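Local coordinates for TPR repeat-containing protein (Cytophaga hutchinsonii, PDB 3U4T), which is of unknown function but, as a tetratricopeptide-repeat protein, probably serves as a helical scaffold for binding protein partners, at residues K28-K33 against Y38-R43. The protein carries 1 engineered substitution. Residues are numbered along the deposited sequence; the frame is centred on the assembly and turned at random.
Sequences KLEAKK and YIYNRR
Within a tetratricopeptide-repeat region, the C-terminal end of helix 19-31 meets the start of helix 40-49 chiefly through Glu-30, which touches Ile-39, Tyr-40 and Arg-43. Its chain leaves with CG anti to the backbone N (chi1 161°) and runs on extended, which carries the carboxylate to Arg-43. There OE1 of Glu-30 accepts from Arg-43 NH2 at 2.8 Å and from Arg-43 NH1 at 2.9 Å, a salt bridge in which both terminal nitrogens converge on one oxygen. Both N-H...O angles are well short of straight, as expected of a forked grip. OE1 lies close to the guanidinium plane, whereas both nitrogens sit 28° out of the carboxylate plane. Glu-30 OE2 takes a weak hydrogen bond from Tyr-40 OH (3.1 Å), at the edge of the ring. Alongside these polar bonds, Ile-39 CD1 packs on Glu-30 CB at 4.0 Å, and Ile-39 CG2 faces Leu-29 CD2 at 4.2 Å. Replacing Glu-30 by an alanine removes the carboxylate, and the NH1/NH2 end of Arg-43 would probably lose its charged mate across this contact, with Tyr-40 OH losing its weak acceptor. Asp-59 of helix 53-64 pairs with Arg-43 NE, so the buried guanidinium has two carboxylate partners, which probably favours its positive charge and links three successive helices.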
# COMPACT_ATOMS: atom_id res chain seq x y z
N LYS A 28 -19.29 25.23 -16.32
CA LYS A 28 -20.26 26.03 -17.06
C LYS A 28 -21.63 25.62 -16.52
O LYS A 28 -22.50 26.46 -16.30
CB LYS A 28 -20.17 25.74 -18.56
CG LYS A 28 -21.14 26.56 -19.39
CD LYS A 28 -20.74 26.59 -20.85
CE LYS A 28 -21.62 27.56 -21.64
NZ LYS A 28 -20.85 28.26 -22.69
N LEU A 29 -21.78 24.32 -16.30
CA LEU A 29 -23.01 23.74 -15.78
C LEU A 29 -23.42 24.47 -14.49
O LEU A 29 -24.60 24.73 -14.27
CB LEU A 29 -22.79 22.26 -15.50
CG LEU A 29 -23.72 21.26 -16.19
CD1 LEU A 29 -23.89 21.62 -17.66
CD2 LEU A 29 -23.15 19.87 -16.04
N GLU A 30 -22.44 24.80 -13.65
CA GLU A 30 -22.72 25.51 -12.41
C GLU A 30 -23.03 26.99 -12.69
O GLU A 30 -23.91 27.58 -12.06
CB GLU A 30 -21.54 25.40 -11.43
CG GLU A 30 -21.54 26.46 -10.32
CD GLU A 30 -20.52 26.21 -9.22
OE1 GLU A 30 -19.38 25.80 -9.53
OE2 GLU A 30 -20.87 26.44 -8.05
N ALA A 31 -22.30 27.57 -13.64
CA ALA A 31 -22.47 28.98 -14.01
C ALA A 31 -23.85 29.26 -14.60
O ALA A 31 -24.32 30.39 -14.57
CB ALA A 31 -21.38 29.39 -14.99
N LYS A 32 -24.47 28.22 -15.15
CA LYS A 32 -25.80 28.34 -15.74
C LYS A 32 -26.82 27.71 -14.79
O LYS A 32 -27.94 27.35 -15.16
CB LYS A 32 -25.86 27.67 -17.12
CG LYS A 32 -25.54 26.19 -17.13
CD LYS A 32 -25.43 25.65 -18.56
CE LYS A 32 -26.74 25.77 -19.33
NZ LYS A 32 -26.69 25.10 -20.66
N LYS A 33 -26.38 27.59 -13.54
CA LYS A 33 -27.17 27.07 -12.42
C LYS A 33 -27.88 25.73 -12.58
O LYS A 33 -29.07 25.63 -12.28
CB LYS A 33 -28.18 28.14 -11.98
CG LYS A 33 -27.55 29.42 -11.40
CD LYS A 33 -26.73 30.18 -12.45
CE LYS A 33 -25.88 31.29 -11.84
NZ LYS A 33 -26.69 32.35 -11.19
N TYR A 38 -25.07 16.38 -7.97
CA TYR A 38 -24.16 15.39 -8.57
C TYR A 38 -23.08 15.88 -9.49
O TYR A 38 -22.34 15.07 -10.04
CB TYR A 38 -24.98 14.31 -9.27
CG TYR A 38 -25.94 13.64 -8.31
CD1 TYR A 38 -25.47 12.98 -7.18
CD2 TYR A 38 -27.32 13.72 -8.51
CE1 TYR A 38 -26.35 12.42 -6.25
CE2 TYR A 38 -28.21 13.15 -7.59
CZ TYR A 38 -27.72 12.51 -6.46
OH TYR A 38 -28.60 11.95 -5.56
N ILE A 39 -22.97 17.19 -9.69
CA ILE A 39 -21.89 17.69 -10.52
C ILE A 39 -20.74 17.97 -9.56
O ILE A 39 -19.57 17.88 -9.93
CB ILE A 39 -22.26 19.00 -11.29
CG1 ILE A 39 -22.37 20.19 -10.33
CG2 ILE A 39 -23.55 18.80 -12.05
CD1 ILE A 39 -22.56 21.53 -11.04
N TYR A 40 -21.08 18.25 -8.31
CA TYR A 40 -20.10 18.58 -7.30
C TYR A 40 -19.28 17.42 -6.76
O TYR A 40 -18.07 17.56 -6.59
CB TYR A 40 -20.80 19.34 -6.16
CG TYR A 40 -21.40 20.64 -6.65
CD1 TYR A 40 -20.60 21.75 -6.92
CD2 TYR A 40 -22.77 20.75 -6.90
CE1 TYR A 40 -21.13 22.93 -7.43
CE2 TYR A 40 -23.32 21.94 -7.41
CZ TYR A 40 -22.49 23.02 -7.67
OH TYR A 40 -23.03 24.20 -8.16
N ASN A 41 -19.90 16.27 -6.50
CA ASN A 41 -19.09 15.16 -5.97
C ASN A 41 -18.16 14.62 -7.05
O ASN A 41 -17.11 14.07 -6.74
CB ASN A 41 -19.98 14.04 -5.40
CG ASN A 41 -20.84 13.37 -6.46
OD1 ASN A 41 -21.29 14.00 -7.41
ND2 ASN A 41 -21.10 12.09 -6.27
N ARG A 42 -18.54 14.80 -8.31
CA ARG A 42 -17.73 14.33 -9.43
C ARG A 42 -16.59 15.30 -9.70
O ARG A 42 -15.46 14.90 -9.98
CB ARG A 42 -18.60 14.15 -10.67
CG ARG A 42 -19.55 12.97 -10.58
CD ARG A 42 -20.38 12.80 -11.85
NE ARG A 42 -21.21 11.60 -11.81
CZ ARG A 42 -22.19 11.38 -10.94
NH1 ARG A 42 -22.50 12.29 -10.03
NH2 ARG A 42 -22.87 10.24 -10.99
N ARG A 43 -16.89 16.60 -9.62
CA ARG A 43 -15.87 17.60 -9.87
C ARG A 43 -14.88 17.52 -8.72
O ARG A 43 -13.68 17.69 -8.91
CB ARG A 43 -16.49 19.00 -9.93
CG ARG A 43 -15.61 20.05 -10.60
CD ARG A 43 -16.39 21.33 -10.91
NE ARG A 43 -16.69 22.11 -9.72
CZ ARG A 43 -17.39 23.24 -9.72
NH1 ARG A 43 -17.88 23.73 -10.86
NH2 ARG A 43 -17.59 23.91 -8.60